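PDB 3V68: DUF2666 domain-containing protein from Pyrococcus furiosus, which is of unknown function but belongs to the DUF2666 family and may bind double-stranded DNA. Local coordinates for residues M31-S42 with I116-E124; E204-F212 with A225-L233. All blocks are in the same frame, centred on the assembly; numbering follows the deposited sequence. Where two conformers were deposited one is given.

From the N terminus the chain runs through two strands, 5-12 and 15-20, into helix 26-43, whose residues 31-42 pair with a loop that begins 74 residues after residue 42. Contact 1 closes that long, largely helical excursion when the loop 116-124 returns to lie across the helix before strand 136-143 joins the sheet. Contact 2 opens only afterwards and closes a short loop between two successive helices, 202-213 and 219-231. The two therefore follow in series and neither nest nor cross. They meet through the start of the loop: Arg-227 NH1 reaches Ile-116 O, linking the sheet-side helix to the helical pair.

Contact 1. Residues M31-S42 with I116-E124; sequences MFLSRVSNTVSS and IEFPGGKIE
Asn-38 grips the loop 116-124 with both ends of its amide. Asn-38 OD1 takes the N-H of Phe-118 on a lone pair, in the carbonyl plane, at 2.9 Å, while Asn-38 ND2 gives one hydrogen to Phe-118 O (2.8 Å) and the other to Gly-121 O (3.0 Å). Both acceptors lie close to the amide plane, so the three bonds fix the flip of the side chain and pin the loop on either side of Pro-119 and Gly-120. Thr-39 OG1 accepts from Ile-123 N at 2.8 Å in an almost straight bond (179°) and donates to Arg-35 O, one turn back. Arg-35, bent at chi3 (55°), brings NH1 to Gly-120 O at 2.8 Å, with that oxygen in the guanidinium plane; Ile-123 N lies over one face of the group. A water bridges Asn-38 O and Glu-117 OE2.

Apolar contacts fill in around these bonds. In one of its two modelled conformers, Met-31 folds back to set CE against Gly-120 CA. The side chains of Val-36 and Ile-123 run alongside each other, Val-36 CG2 4.0 Å from Ile-123 CD1. Pro-119 O, packed against Ser-34 CB, is buried without a polar partner.

An irregular connection between helix 91-110 and strand 136-143 is thus docked on helix 26-43 largely by helix side chains bonding to its main chain. Phe-32 and Val-36 also pack on Phe-8 of strand 5-12, and Leu-33 on Ile-178 of helix 160-181. Arg-35 forms a salt bridge with Glu-19 of strand 15-20, and Phe-118 rests on Arg-223 and Arg-227 of helix 219-231.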
loop_
_atom_site.group_PDB
_atom_site.type_symbol
_atom_site.label_atom_id
_atom_site.label_comp_id
_atom_site.label_asym_id
_atom_site.label_seq_id
_atom_site.Cartn_x
_atom_site.Cartn_y
_atom_site.Cartn_z
ATOM N N MET A 31 5.930 11.810 -8.781
ATOM C CA MET A 31 4.625 11.544 -9.381
ATOM C C MET A 31 4.546 10.144 -9.988
ATOM O O MET A 31 3.512 9.482 -9.891
ATOM C CB MET A 31 4.268 12.620 -10.409
ATOM C CG MET A 31 3.932 13.963 -9.776
ATOM S SD MET A 31 2.588 13.848 -8.577
ATOM C CE MET A 31 1.215 13.463 -9.663
ATOM N N PHE A 32 5.644 9.695 -10.595
ATOM C CA PHE A 32 5.744 8.329 -11.113
ATOM C C PHE A 32 5.600 7.307 -9.983
ATOM O O PHE A 32 4.794 6.372 -10.082
ATOM C CB PHE A 32 7.075 8.123 -11.844
ATOM C CG PHE A 32 7.380 6.678 -12.161
ATOM C CD1 PHE A 32 6.813 6.059 -13.270
ATOM C CD2 PHE A 32 8.229 5.937 -11.342
ATOM C CE1 PHE A 32 7.099 4.718 -13.562
ATOM C CE2 PHE A 32 8.513 4.597 -11.627
ATOM C CZ PHE A 32 7.952 3.992 -12.738
ATOM N N LEU A 33 6.358 7.500 -8.905
ATOM C CA LEU A 33 6.313 6.564 -7.785
ATOM C C LEU A 33 4.954 6.569 -7.092
ATOM O O LEU A 33 4.485 5.526 -6.631
ATOM C CB LEU A 33 7.420 6.868 -6.776
ATOM C CG LEU A 33 8.866 6.647 -7.232
ATOM C CD1 LEU A 33 9.813 7.208 -6.180
ATOM C CD2 LEU A 33 9.146 5.175 -7.515
ATOM N N SER A 34 4.333 7.747 -7.037
ATOM C CA SER A 34 2.982 7.914 -6.504
ATOM C C SER A 34 1.992 7.075 -7.300
ATOM O O SER A 34 1.207 6.316 -6.732
ATOM C CB SER A 34 2.569 9.387 -6.568
ATOM O OG SER A 34 3.282 10.161 -5.622
ATOM N N ARG A 35 2.047 7.211 -8.621
ATOM C CA ARG A 35 1.179 6.448 -9.511
ATOM C C ARG A 35 1.447 4.942 -9.449
ATOM O O ARG A 35 0.506 4.143 -9.446
ATOM C CB ARG A 35 1.256 7.012 -10.930
ATOM C CG ARG A 35 0.534 8.357 -11.031
ATOM C CD ARG A 35 0.844 9.107 -12.324
ATOM N NE ARG A 35 0.581 8.337 -13.542
ATOM C CZ ARG A 35 -0.630 8.096 -14.047
ATOM N NH1 ARG A 35 -1.721 8.550 -13.442
ATOM N NH2 ARG A 35 -0.747 7.404 -15.171
ATOM N N VAL A 36 2.717 4.551 -9.353
ATOM C CA VAL A 36 3.050 3.139 -9.173
ATOM C C VAL A 36 2.441 2.600 -7.876
ATOM O O VAL A 36 1.798 1.548 -7.883
ATOM C CB VAL A 36 4.578 2.913 -9.214
ATOM C CG1 VAL A 36 4.939 1.515 -8.737
ATOM C CG2 VAL A 36 5.112 3.146 -10.625
ATOM N N SER A 37 2.630 3.333 -6.779
ATOM C CA SER A 37 2.067 2.943 -5.484
ATOM C C SER A 37 0.551 2.764 -5.572
ATOM O O SER A 37 0.014 1.742 -5.146
ATOM C CB SER A 37 2.419 3.978 -4.410
ATOM O OG SER A 37 1.686 3.743 -3.217
ATOM N N ASN A 38 -0.139 3.748 -6.143
ATOM C CA ASN A 38 -1.596 3.679 -6.272
ATOM C C ASN A 38 -2.032 2.478 -7.113
ATOM O O ASN A 38 -2.994 1.779 -6.773
ATOM C CB ASN A 38 -2.140 4.964 -6.906
ATOM C CG ASN A 38 -1.924 6.196 -6.037
ATOM O OD1 ASN A 38 -1.697 6.101 -4.828
ATOM N ND2 ASN A 38 -1.995 7.369 -6.660
ATOM N N THR A 39 -1.293 2.236 -8.191
ATOM C CA THR A 39 -1.607 1.171 -9.147
ATOM C C THR A 39 -1.413 -0.214 -8.544
ATOM O O THR A 39 -2.328 -1.040 -8.582
ATOM C CB THR A 39 -0.777 1.324 -10.431
ATOM O OG1 THR A 39 -0.995 2.635 -10.966
ATOM C CG2 THR A 39 -1.185 0.285 -11.482
ATOM N N VAL A 40 -0.233 -0.474 -7.990
ATOM C CA VAL A 40 0.034 -1.807 -7.451
ATOM C C VAL A 40 -0.831 -2.105 -6.229
ATOM O O VAL A 40 -1.287 -3.237 -6.047
ATOM C CB VAL A 40 1.536 -2.077 -7.195
ATOM C CG1 VAL A 40 2.332 -1.880 -8.478
ATOM C CG2 VAL A 40 2.093 -1.201 -6.073
ATOM N N SER A 41 -1.086 -1.088 -5.409
ATOM C CA SER A 41 -1.921 -1.272 -4.220
ATOM C C SER A 41 -3.348 -1.653 -4.598
ATOM O O SER A 41 -3.971 -2.473 -3.926
ATOM C CB SER A 41 -1.922 -0.018 -3.356
ATOM O OG SER A 41 -0.639 0.211 -2.802
ATOM N N SER A 42 -3.845 -1.073 -5.687
ATOM C CA SER A 42 -5.203 -1.353 -6.159
ATOM C C SER A 42 -5.355 -2.785 -6.678
ATOM O O SER A 42 -6.452 -3.346 -6.654
ATOM C CB SER A 42 -5.615 -0.354 -7.247
ATOM O OG SER A 42 -5.034 -0.664 -8.501
ATOM N N ILE A 116 -4.728 8.771 1.577
ATOM C CA ILE A 116 -4.104 7.453 1.645
ATOM C C ILE A 116 -3.340 7.174 0.351
ATOM O O ILE A 116 -2.138 6.887 0.370
ATOM C CB ILE A 116 -5.172 6.349 1.886
ATOM C CG1 ILE A 116 -5.921 6.570 3.216
ATOM C CG2 ILE A 116 -4.549 4.956 1.807
ATOM C CD1 ILE A 116 -5.021 6.755 4.449
ATOM N N GLU A 117 -4.047 7.255 -0.772
ATOM C CA GLU A 117 -3.398 7.221 -2.072
ATOM C C GLU A 117 -2.562 8.483 -2.237
ATOM O O GLU A 117 -2.904 9.544 -1.715
ATOM C CB GLU A 117 -4.430 7.111 -3.196
ATOM C CG GLU A 117 -5.172 5.776 -3.194
ATOM C CD GLU A 117 -6.105 5.605 -4.378
ATOM O OE1 GLU A 117 -6.971 6.481 -4.606
ATOM O OE2 GLU A 117 -5.983 4.583 -5.082
ATOM N N PHE A 118 -1.453 8.347 -2.946
ATOM C CA PHE A 118 -0.632 9.490 -3.315
ATOM C C PHE A 118 -1.258 10.247 -4.481
ATOM O O PHE A 118 -2.165 9.733 -5.130
ATOM C CB PHE A 118 0.782 9.014 -3.647
ATOM C CG PHE A 118 1.558 8.583 -2.444
ATOM C CD1 PHE A 118 2.389 9.483 -1.783
ATOM C CD2 PHE A 118 1.444 7.284 -1.951
ATOM C CE1 PHE A 118 3.107 9.095 -0.647
ATOM C CE2 PHE A 118 2.159 6.893 -0.816
ATOM C CZ PHE A 118 2.985 7.801 -0.170
ATOM N N PRO A 119 -0.793 11.482 -4.739
ATOM C CA PRO A 119 -1.345 12.255 -5.848
ATOM C C PRO A 119 -1.199 11.533 -7.181
ATOM O O PRO A 119 -0.281 10.731 -7.356
ATOM C CB PRO A 119 -0.474 13.515 -5.856
ATOM C CG PRO A 119 -0.007 13.644 -4.460
ATOM C CD PRO A 119 0.241 12.242 -4.014
ATOM N N GLY A 120 -2.127 11.789 -8.096
ATOM C CA GLY A 120 -1.928 11.412 -9.500
ATOM C C GLY A 120 -2.714 10.231 -10.025
ATOM O O GLY A 120 -2.656 9.937 -11.222
ATOM N N GLY A 121 -3.450 9.553 -9.152
ATOM C CA GLY A 121 -4.265 8.416 -9.570
ATOM C C GLY A 121 -3.451 7.222 -10.025
ATOM O O GLY A 121 -2.313 7.028 -9.585
ATOM N N LYS A 122 -4.027 6.433 -10.927
ATOM C CA LYS A 122 -3.436 5.160 -11.319
ATOM C C LYS A 122 -2.980 5.142 -12.771
ATOM O O LYS A 122 -3.444 5.934 -13.599
ATOM C CB LYS A 122 -4.424 4.014 -11.061
ATOM C CG LYS A 122 -4.854 3.899 -9.601
ATOM C CD LYS A 122 -5.870 2.777 -9.394
ATOM C CE LYS A 122 -7.219 3.074 -10.045
ATOM N NZ LYS A 122 -8.009 4.108 -9.318
ATOM N N ILE A 123 -2.062 4.226 -13.062
ATOM C CA ILE A 123 -1.585 3.984 -14.414
ATOM C C ILE A 123 -2.604 3.102 -15.131
ATOM O O ILE A 123 -2.809 1.949 -14.758
ATOM C CB ILE A 123 -0.191 3.317 -14.402
ATOM C CG1 ILE A 123 0.795 4.142 -13.565
ATOM C CG2 ILE A 123 0.322 3.131 -15.833
ATOM C CD1 ILE A 123 2.088 3.425 -13.227
ATOM N N GLU A 124 -3.240 3.655 -16.162
ATOM C CA GLU A 124 -4.335 2.969 -16.857
ATOM C C GLU A 124 -4.006 2.607 -18.298
ATOM O O GLU A 124 -4.695 1.787 -18.911
ATOM C CB GLU A 124 -5.610 3.822 -16.818
ATOM C CG GLU A 124 -6.144 4.106 -15.416
ATOM C CD GLU A 124 -6.830 2.907 -14.772
ATOM O OE1 GLU A 124 -7.028 1.874 -15.447
ATOM O OE2 GLU A 124 -7.177 3.005 -13.577
HETATM O O HOH W 1 -4.535 2.318 -4.379
#

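Contact 2. Residues E204-F212 with A225-L233; sequences EIKEIVQLF and AAREMLSKL
Helices 204-212 and 225-231 run nearly antiparallel, their axes 10.1 Å apart at closest approach with 166° between their directions. They form a helical hairpin, helix 202-213 turning back into helix 219-231, and the side chains that meet are almost wholly apolar.

Ile-208 sits in the middle of it and uses both branches, CG1 with its CD1 and CG2. Ile-208 CG1 is 3.8 Å from Met-229 CG. Ile-208 CG2 passes Leu-233 CD1 at 4.0 Å, the two side chains lying head to tail. With CG1 anti to the backbone N (chi1 -158°) and the chain extended beyond it, Ile-208 CD1 reaches across to Lys-232 CB at 3.6 Å. The lysine thus gives its aliphatic root to the interface, while its NZ turns back to a salt bridge with Glu-228, one turn earlier.

Met-229 points at the opposing helix, with CG near both Ile-208 and Phe-212 CB. In one of its two modelled conformers, the chain bends at chi2 and chi3 and carries CE to Val-209 CG2. At one end of the interface, the side chains of Ile-205 and Leu-233 stand nearly square to each other, CG1 to CD2. Around the pair, Ile-205 and Val-209 also touch helix 66-73, at Lys-71 and Leu-70 respectively, and Phe-212 touches Leu-114.

The other end belongs to Phe-212, where two alanines let the ring come close to the backbone of the partner helix: CD1 lies 4.0 Å from Ala-225 CB, and CE1 stands 3.5 Å from Ala-226 N.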
loop_
_atom_site.group_PDB
_atom_site.type_symbol
_atom_site.label_atom_id
_atom_site.label_comp_id
_atom_site.label_asym_id
_atom_site.label_seq_id
_atom_site.Cartn_x
_atom_site.Cartn_y
_atom_site.Cartn_z
ATOM N N GLU A 204 -9.488 9.640 22.340
ATOM C CA GLU A 204 -8.121 9.783 21.842
ATOM C C GLU A 204 -8.042 9.703 20.318
ATOM O O GLU A 204 -7.207 10.373 19.700
ATOM C CB GLU A 204 -7.205 8.746 22.482
ATOM C CG GLU A 204 -5.740 9.110 22.382
ATOM C CD GLU A 204 -4.859 8.326 23.330
ATOM O OE1 GLU A 204 -3.849 8.897 23.791
ATOM O OE2 GLU A 204 -5.169 7.149 23.615
ATOM N N ILE A 205 -8.903 8.880 19.721
ATOM C CA ILE A 205 -9.052 8.830 18.265
ATOM C C ILE A 205 -9.460 10.208 17.730
ATOM O O ILE A 205 -8.885 10.705 16.760
ATOM C CB ILE A 205 -10.065 7.732 17.829
ATOM C CG1 ILE A 205 -9.504 6.337 18.145
ATOM C CG2 ILE A 205 -10.408 7.854 16.335
ATOM C CD1 ILE A 205 -10.495 5.186 17.968
ATOM N N LYS A 206 -10.443 10.826 18.385
ATOM C CA LYS A 206 -10.873 12.177 18.045
ATOM C C LYS A 206 -9.702 13.163 18.098
ATOM O O LYS A 206 -9.494 13.948 17.179
ATOM C CB LYS A 206 -11.987 12.621 19.001
ATOM C CG LYS A 206 -12.716 13.892 18.586
ATOM C CD LYS A 206 -13.794 14.281 19.603
ATOM C CE LYS A 206 -14.928 13.257 19.672
ATOM N NZ LYS A 206 -15.930 13.601 20.729
ATOM N N GLU A 207 -8.928 13.098 19.177
ATOM C CA GLU A 207 -7.783 13.981 19.356
ATOM C C GLU A 207 -6.707 13.802 18.284
ATOM O O GLU A 207 -6.173 14.785 17.765
ATOM C CB GLU A 207 -7.177 13.786 20.747
ATOM C CG GLU A 207 -8.036 14.364 21.863
ATOM C CD GLU A 207 -7.760 13.737 23.220
ATOM O OE1 GLU A 207 -6.822 12.922 23.341
ATOM O OE2 GLU A 207 -8.499 14.060 24.174
ATOM N N ILE A 208 -6.394 12.552 17.947
ATOM C CA ILE A 208 -5.319 12.317 16.986
ATOM C C ILE A 208 -5.727 12.675 15.553
ATOM O O ILE A 208 -4.908 13.161 14.772
ATOM C CB ILE A 208 -4.678 10.897 17.108
ATOM C CG1 ILE A 208 -3.262 10.911 16.502
ATOM C CG2 ILE A 208 -5.574 9.804 16.511
ATOM C CD1 ILE A 208 -2.498 9.595 16.588
ATOM N N VAL A 209 -7.000 12.464 15.223
ATOM C CA VAL A 209 -7.522 12.883 13.921
ATOM C C VAL A 209 -7.450 14.405 13.795
ATOM O O VAL A 209 -7.018 14.930 12.767
ATOM C CB VAL A 209 -8.958 12.375 13.684
ATOM C CG1 VAL A 209 -9.574 13.040 12.458
ATOM C CG2 VAL A 209 -8.949 10.871 13.499
ATOM N N GLN A 210 -7.846 15.104 14.857
ATOM C CA GLN A 210 -7.763 16.556 14.878
ATOM C C GLN A 210 -6.324 17.040 14.701
ATOM O O GLN A 210 -6.061 17.955 13.924
ATOM C CB GLN A 210 -8.373 17.106 16.166
ATOM C CG GLN A 210 -8.415 18.627 16.233
ATOM C CD GLN A 210 -9.327 19.251 15.191
ATOM O OE1 GLN A 210 -10.307 18.648 14.752
ATOM N NE2 GLN A 210 -9.007 20.473 14.792
ATOM N N LEU A 211 -5.393 16.402 15.411
ATOM C CA LEU A 211 -3.984 16.732 15.265
ATOM C C LEU A 211 -3.504 16.511 13.830
ATOM O O LEU A 211 -2.781 17.345 13.275
ATOM C CB LEU A 211 -3.127 15.944 16.263
ATOM C CG LEU A 211 -1.646 16.335 16.316
ATOM C CD1 LEU A 211 -1.453 17.779 16.759
ATOM C CD2 LEU A 211 -0.849 15.389 17.207
ATOM N N PHE A 212 -3.929 15.406 13.220
ATOM C CA PHE A 212 -3.622 15.187 11.816
ATOM C C PHE A 212 -4.174 16.311 10.921
ATOM O O PHE A 212 -3.481 16.794 10.023
ATOM C CB PHE A 212 -4.134 13.835 11.315
ATOM C CG PHE A 212 -4.270 13.787 9.822
ATOM C CD1 PHE A 212 -3.159 13.549 9.021
ATOM C CD2 PHE A 212 -5.496 14.068 9.215
ATOM C CE1 PHE A 212 -3.267 13.565 7.637
ATOM C CE2 PHE A 212 -5.613 14.083 7.837
ATOM C CZ PHE A 212 -4.495 13.827 7.044
ATOM N N ALA A 225 1.897 11.927 7.088
ATOM C CA ALA A 225 1.210 12.285 8.317
ATOM C C ALA A 225 0.009 11.375 8.547
ATOM O O ALA A 225 -0.212 10.920 9.664
ATOM C CB ALA A 225 0.797 13.748 8.300
ATOM N N ALA A 226 -0.753 11.088 7.486
ATOM C CA ALA A 226 -1.870 10.154 7.615
ATOM C C ALA A 226 -1.397 8.765 8.038
ATOM O O ALA A 226 -1.985 8.151 8.927
ATOM C CB ALA A 226 -2.674 10.083 6.325
ATOM N N ARG A 227 -0.328 8.282 7.412
ATOM C CA ARG A 227 0.222 6.974 7.749
ATOM C C ARG A 227 0.718 6.937 9.194
ATOM O O ARG A 227 0.485 5.962 9.903
ATOM C CB ARG A 227 1.334 6.595 6.776
ATOM C CG ARG A 227 0.786 6.118 5.443
ATOM C CD ARG A 227 1.835 6.147 4.347
ATOM N NE ARG A 227 1.374 5.384 3.189
ATOM C CZ ARG A 227 0.488 5.824 2.297
ATOM N NH1 ARG A 227 -0.037 7.043 2.403
ATOM N NH2 ARG A 227 0.126 5.038 1.296
ATOM N N GLU A 228 1.396 7.999 9.626
ATOM C CA GLU A 228 1.879 8.069 11.001
ATOM C C GLU A 228 0.729 8.073 12.004
ATOM O O GLU A 228 0.779 7.362 13.012
ATOM C CB GLU A 228 2.793 9.283 11.204
ATOM C CG GLU A 228 3.439 9.367 12.598
ATOM C CD GLU A 228 4.363 8.203 12.933
ATOM O OE1 GLU A 228 4.826 7.493 12.017
ATOM O OE2 GLU A 228 4.648 8.012 14.135
ATOM N N MET A 229 -0.311 8.860 11.719
ATOM C CA MET A 229 -1.497 8.916 12.580
ATOM C C MET A 229 -2.129 7.531 12.719
ATOM O O MET A 229 -2.422 7.076 13.828
ATOM C CB MET A 229 -2.513 9.927 12.038
ATOM C CG MET A 229 -3.783 10.063 12.876
ATOM S SD MET A 229 -5.074 8.873 12.459
ATOM C CE MET A 229 -5.713 9.568 10.941
ATOM N N LEU A 230 -2.308 6.859 11.588
ATOM C CA LEU A 230 -2.862 5.502 11.568
ATOM C C LEU A 230 -1.997 4.481 12.310
ATOM O O LEU A 230 -2.527 3.582 12.962
ATOM C CB LEU A 230 -3.128 5.047 10.132
ATOM C CG LEU A 230 -4.230 5.813 9.397
ATOM C CD1 LEU A 230 -4.222 5.439 7.934
ATOM C CD2 LEU A 230 -5.612 5.611 10.018
ATOM N N SER A 231 -0.676 4.637 12.240
ATOM C CA SER A 231 0.237 3.711 12.918
ATOM C C SER A 231 0.034 3.703 14.436
ATOM O O SER A 231 0.262 2.680 15.093
ATOM C CB SER A 231 1.696 4.027 12.570
ATOM O OG SER A 231 2.205 5.069 13.380
ATOM N N LYS A 232 -0.408 4.833 14.985
ATOM C CA LYS A 232 -0.631 4.948 16.429
ATOM C C LYS A 232 -1.833 4.124 16.885
ATOM O O LYS A 232 -1.971 3.819 18.070
ATOM C CB LYS A 232 -0.789 6.415 16.856
ATOM C CG LYS A 232 0.409 7.309 16.554
ATOM C CD LYS A 232 1.714 6.760 17.136
ATOM C CE LYS A 232 2.861 7.738 16.939
ATOM N NZ LYS A 232 4.190 7.083 17.152
ATOM N N LEU A 233 -2.703 3.788 15.935
ATOM C CA LEU A 233 -3.847 2.911 16.177
ATOM C C LEU A 233 -3.549 1.462 15.790
ATOM O O LEU A 233 -4.409 0.586 15.930
ATOM C CB LEU A 233 -5.066 3.407 15.390
ATOM C CG LEU A 233 -5.892 4.582 15.925
ATOM C CD1 LEU A 233 -5.147 5.903 15.800
ATOM C CD2 LEU A 233 -7.214 4.649 15.179
#